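Local coordinates for acyltransferase (Streptococcus pneumoniae, PDB 5UG1), which transfers acetyl groups to peptidoglycan as the catalytic domain of O-acetyltransferase A, a cell-wall enzyme of Gram-positive pathogens, at residues T37-T40 / A41-M45; E117-P120 / Y121-I124. One frame throughout, in Å; residues are numbered along the deposited sequence.

Contact 1 (37-45) is the first two turns of helix 38-50, and contact 2 (117-124) is the turn that carries the chain from helix 102-118 into strand 122-125. They share no element: their centres lie about 19 Å apart and their nearest atoms about 9 Å. Each is partly buried. In contact 1 the exposed side holds an ion pair, while Thr38, Ala41 and Asn42 are buried; in contact 2 Thr119 and Ile122 are buried and Pro120 is exposed. The chemistry differs accordingly. A helix start is closed by threonine side chains in contact 1, whereas contact 2 turns backbone carbonyls on a sodium ion beside an outermost strand of the parallel sheet.

Contact 1: residues T37-T40 / A41-M45; sequences TTKT and ANEIM
Lys39 and Glu43, one turn apart in helix 38-50, which starts with a capping box, form an i to i+4 salt bridge, with Lys39 NZ 2.8 Å from Glu43 OE2. The ammonium meets that oxygen on its syn side, 23° out of the carboxylate plane. Only the last torsion bends the otherwise extended lysine chain (chi4 -53°), turning NZ back to the acid. Water 1 joins the same pair, accepting from Lys39 NZ and donating to Glu43 OE1, so both carboxylate oxygens are engaged.

The capping box pairs Thr37 with Thr40: Thr40 N donates to Thr37 OG1 at 3.3 Å, and Thr37 N returns a bond to Thr40 OG1 at 3.1 Å; a chi1 of 63° holds that hydroxyl back over its own backbone. The first helical bond, Ala41 N to Thr37 O, measures 2.8 Å.

Thr38, Ala41 and Asn42 are buried: Thr38 OG1 bonds to Thr62 OG1, Asn42 packs on helix 70-80, and Ala41 touches Ile9 of strand 6-10; Ile44, partly exposed, also touches Ile9. The Thr37 side chain is about 7 Å from the bound methanesulfonic acid. Ile44 N donates to Thr40 O at 2.7 Å, and Ile44 CG1 rests 3.2 Å from that same oxygen.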
loop_
_atom_site.group_PDB
_atom_site.type_symbol
_atom_site.label_atom_id
_atom_site.label_comp_id
_atom_site.label_asym_id
_atom_site.label_seq_id
_atom_site.Cartn_x
_atom_site.Cartn_y
_atom_site.Cartn_z
ATOM N N THR A 37 2.069 -10.799 -0.307
ATOM C CA THR A 37 3.216 -10.173 0.322
ATOM C C THR A 37 3.870 -9.203 -0.656
ATOM O O THR A 37 3.541 -9.155 -1.841
ATOM C CB THR A 37 4.230 -11.228 0.775
ATOM O OG1 THR A 37 4.866 -11.802 -0.369
ATOM C CG2 THR A 37 3.531 -12.331 1.552
ATOM N N THR A 38 4.815 -8.420 -0.140
ATOM C CA THR A 38 5.581 -7.540 -1.010
ATOM C C THR A 38 6.306 -8.341 -2.084
ATOM O O THR A 38 6.413 -7.899 -3.240
ATOM C CB THR A 38 6.559 -6.727 -0.174
ATOM O OG1 THR A 38 5.830 -6.087 0.890
ATOM C CG2 THR A 38 7.286 -5.691 -1.063
ATOM N N LYS A 39 6.777 -9.540 -1.722
ATOM C CA LYS A 39 7.422 -10.437 -2.679
ATOM C C LYS A 39 6.497 -10.780 -3.844
ATOM O O LYS A 39 6.869 -10.615 -5.010
ATOM C CB LYS A 39 7.872 -11.708 -1.966
ATOM C CG LYS A 39 8.719 -12.666 -2.803
ATOM C CD LYS A 39 8.887 -13.992 -2.056
ATOM C CE LYS A 39 9.624 -15.037 -2.888
ATOM N NZ LYS A 39 8.996 -15.235 -4.227
ATOM N N THR A 40 5.286 -11.268 -3.550
ATOM C CA THR A 40 4.400 -11.668 -4.640
ATOM C C THR A 40 3.827 -10.455 -5.365
ATOM O O THR A 40 3.540 -10.539 -6.565
ATOM C CB THR A 40 3.267 -12.582 -4.140
ATOM O OG1 THR A 40 2.442 -11.879 -3.211
ATOM C CG2 THR A 40 3.820 -13.827 -3.464
ATOM N N ALA A 41 3.669 -9.326 -4.666
ATOM C CA ALA A 41 3.244 -8.093 -5.324
ATOM C C ALA A 41 4.253 -7.645 -6.376
ATOM O O ALA A 41 3.872 -7.123 -7.435
ATOM C CB ALA A 41 3.041 -6.994 -4.281
ATOM N N ASN A 42 5.546 -7.809 -6.079
ATOM C CA ASN A 42 6.602 -7.561 -7.059
ATOM C C ASN A 42 6.388 -8.406 -8.311
ATOM O O ASN A 42 6.492 -7.913 -9.439
ATOM C CB ASN A 42 7.964 -7.875 -6.421
ATOM C CG ASN A 42 9.126 -7.142 -7.091
ATOM O OD1 ASN A 42 8.983 -6.606 -8.189
ATOM N ND2 ASN A 42 10.288 -7.120 -6.422
ATOM N N GLU A 43 6.105 -9.696 -8.120
ATOM C CA GLU A 43 5.875 -10.599 -9.244
ATOM C C GLU A 43 4.590 -10.237 -9.987
ATOM O O GLU A 43 4.574 -10.206 -11.223
ATOM C CB GLU A 43 5.838 -12.039 -8.735
ATOM C CG GLU A 43 7.159 -12.504 -8.076
ATOM C CD GLU A 43 6.953 -13.669 -7.116
ATOM O OE1 GLU A 43 5.781 -14.041 -6.881
ATOM O OE2 GLU A 43 7.951 -14.210 -6.589
ATOM N N ILE A 44 3.517 -9.937 -9.247
ATOM C CA ILE A 44 2.255 -9.495 -9.858
ATOM C C ILE A 44 2.465 -8.224 -10.669
ATOM O O ILE A 44 1.944 -8.091 -11.790
ATOM C CB ILE A 44 1.174 -9.287 -8.777
ATOM C CG1 ILE A 44 0.801 -10.622 -8.122
ATOM C CG2 ILE A 44 -0.081 -8.617 -9.363
ATOM C CD1 ILE A 44 -0.170 -10.479 -6.958
ATOM N N MET A 45 3.237 -7.271 -10.119
ATOM C CA MET A 45 3.510 -6.011 -10.810
ATOM C C MET A 45 4.136 -6.242 -12.184
ATOM O O MET A 45 3.654 -5.719 -13.197
ATOM C CB MET A 45 4.428 -5.133 -9.964
ATOM C CG MET A 45 4.710 -3.772 -10.616
ATOM S SD MET A 45 5.869 -2.768 -9.683
ATOM C CE MET A 45 7.365 -3.763 -9.841
HETATM O O HOH W 1 6.406 -15.773 -4.499
#

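Contact 2: residues E117-P120 / Y121-I124; sequences EKTP and YITI. With NA (sodium ion), chain C.
A type I beta turn from Thr119 to Ile122 follows helix 102-118, leads into strand 122-125 and holds a sodium site. Ile122 N donates to Thr119 O at 3.1 Å; it comes from above the carbonyl plane, 52° out of it, while the ion takes the same oxygen. Thr119 O lies 2.3 Å from sodium and Ile122 O lies 2.4 Å from it. Two waters and Ala116 O complete the five ligands, and water 2 also donates to Glu117 O, tying the last helical turn to the site.

Thr119 CG2 sits over one face of the Tyr121 ring in a CH-pi contact, 3.5 Å from the centroid and 18° off the ring normal. The ring is brought over the methyl by a tyrosine chi1 of 48°, which sets CG between its own backbone N and carbonyl carbon. Ile122 CG1 meets the same methyl at 3.6 Å, from a direction roughly at right angles to that of the ring. Thr119 OG1 bonds back to Leu115 O, and Ile122 packs on Met87 and Leu89 of strand 86-90. The ion thus bridges helix 102-118 and strand 122-125 at the helix-to-strand turn of a beta-alpha-beta unit.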
loop_
_atom_site.group_PDB
_atom_site.type_symbol
_atom_site.label_atom_id
_atom_site.label_comp_id
_atom_site.label_asym_id
_atom_site.label_seq_id
_atom_site.Cartn_x
_atom_site.Cartn_y
_atom_site.Cartn_z
ATOM N N GLU A 117 10.722 9.326 0.142
ATOM C CA GLU A 117 11.411 10.609 0.217
ATOM C C GLU A 117 12.488 10.716 -0.850
ATOM O O GLU A 117 12.648 11.768 -1.487
ATOM C CB GLU A 117 12.024 10.784 1.603
ATOM C CG GLU A 117 11.011 11.098 2.659
ATOM C CD GLU A 117 10.298 12.388 2.358
ATOM O OE1 GLU A 117 10.927 13.460 2.521
ATOM O OE2 GLU A 117 9.123 12.327 1.927
ATOM N N LYS A 118 13.234 9.633 -1.057
ATOM C CA LYS A 118 14.391 9.650 -1.940
ATOM C C LYS A 118 13.989 9.697 -3.413
ATOM O O LYS A 118 14.651 10.367 -4.213
ATOM C CB LYS A 118 15.271 8.419 -1.649
ATOM C CG LYS A 118 16.187 8.003 -2.775
ATOM C CD LYS A 118 17.176 6.910 -2.369
ATOM C CE LYS A 118 18.297 6.796 -3.413
ATOM N NZ LYS A 118 19.433 5.915 -3.009
ATOM N N THR A 119 12.894 9.024 -3.784
ATOM C CA THR A 119 12.668 8.647 -5.173
ATOM C C THR A 119 11.607 9.530 -5.811
ATOM O O THR A 119 10.452 9.518 -5.360
ATOM C CB THR A 119 12.259 7.185 -5.250
ATOM O OG1 THR A 119 13.197 6.413 -4.492
ATOM C CG2 THR A 119 12.273 6.692 -6.693
ATOM N N PRO A 120 11.939 10.291 -6.857
ATOM C CA PRO A 120 10.986 11.294 -7.359
ATOM C C PRO A 120 9.692 10.697 -7.893
ATOM O O PRO A 120 8.648 11.348 -7.803
ATOM C CB PRO A 120 11.778 12.010 -8.470
ATOM C CG PRO A 120 12.868 11.056 -8.846
ATOM C CD PRO A 120 13.211 10.296 -7.598
ATOM N N TYR A 121 9.722 9.493 -8.458
ATOM C CA TYR A 121 8.525 8.888 -9.025
ATOM C C TYR A 121 7.797 7.981 -8.035
ATOM O O TYR A 121 7.010 7.120 -8.460
ATOM C CB TYR A 121 8.877 8.118 -10.297
ATOM C CG TYR A 121 10.065 7.220 -10.144
ATOM C CD1 TYR A 121 9.929 5.931 -9.665
ATOM C CD2 TYR A 121 11.334 7.665 -10.480
ATOM C CE1 TYR A 121 11.028 5.116 -9.521
ATOM C CE2 TYR A 121 12.437 6.864 -10.328
ATOM C CZ TYR A 121 12.287 5.591 -9.867
ATOM O OH TYR A 121 13.406 4.796 -9.730
ATOM N N ILE A 122 8.035 8.169 -6.730
ATOM C CA ILE A 122 7.407 7.389 -5.668
ATOM C C ILE A 122 6.795 8.330 -4.632
ATOM O O ILE A 122 7.392 9.349 -4.278
ATOM C CB ILE A 122 8.421 6.436 -5.002
ATOM C CG1 ILE A 122 8.940 5.415 -6.021
ATOM C CG2 ILE A 122 7.814 5.753 -3.780
ATOM C CD1 ILE A 122 9.691 4.270 -5.394
ATOM N N THR A 123 5.619 7.966 -4.128
ATOM C CA THR A 123 4.863 8.744 -3.157
ATOM C C THR A 123 4.428 7.829 -2.018
ATOM O O THR A 123 4.025 6.686 -2.256
ATOM C CB THR A 123 3.611 9.387 -3.821
ATOM O OG1 THR A 123 4.008 10.248 -4.904
ATOM C CG2 THR A 123 2.783 10.161 -2.800
ATOM N N ILE A 124 4.483 8.340 -0.772
ATOM C CA ILE A 124 4.098 7.551 0.398
ATOM C C ILE A 124 2.599 7.691 0.635
ATOM O O ILE A 124 2.013 8.753 0.404
ATOM C CB ILE A 124 4.900 7.973 1.646
ATOM C CG1 ILE A 124 4.946 6.830 2.675
ATOM C CG2 ILE A 124 4.311 9.241 2.277
ATOM C CD1 ILE A 124 5.697 5.604 2.178
HETATM NA NA NA C . 9.203 10.778 -3.827
HETATM O O HOH W 2 11.088 12.245 -3.754
HETATM O O HOH W 3 7.886 11.835 -2.164
#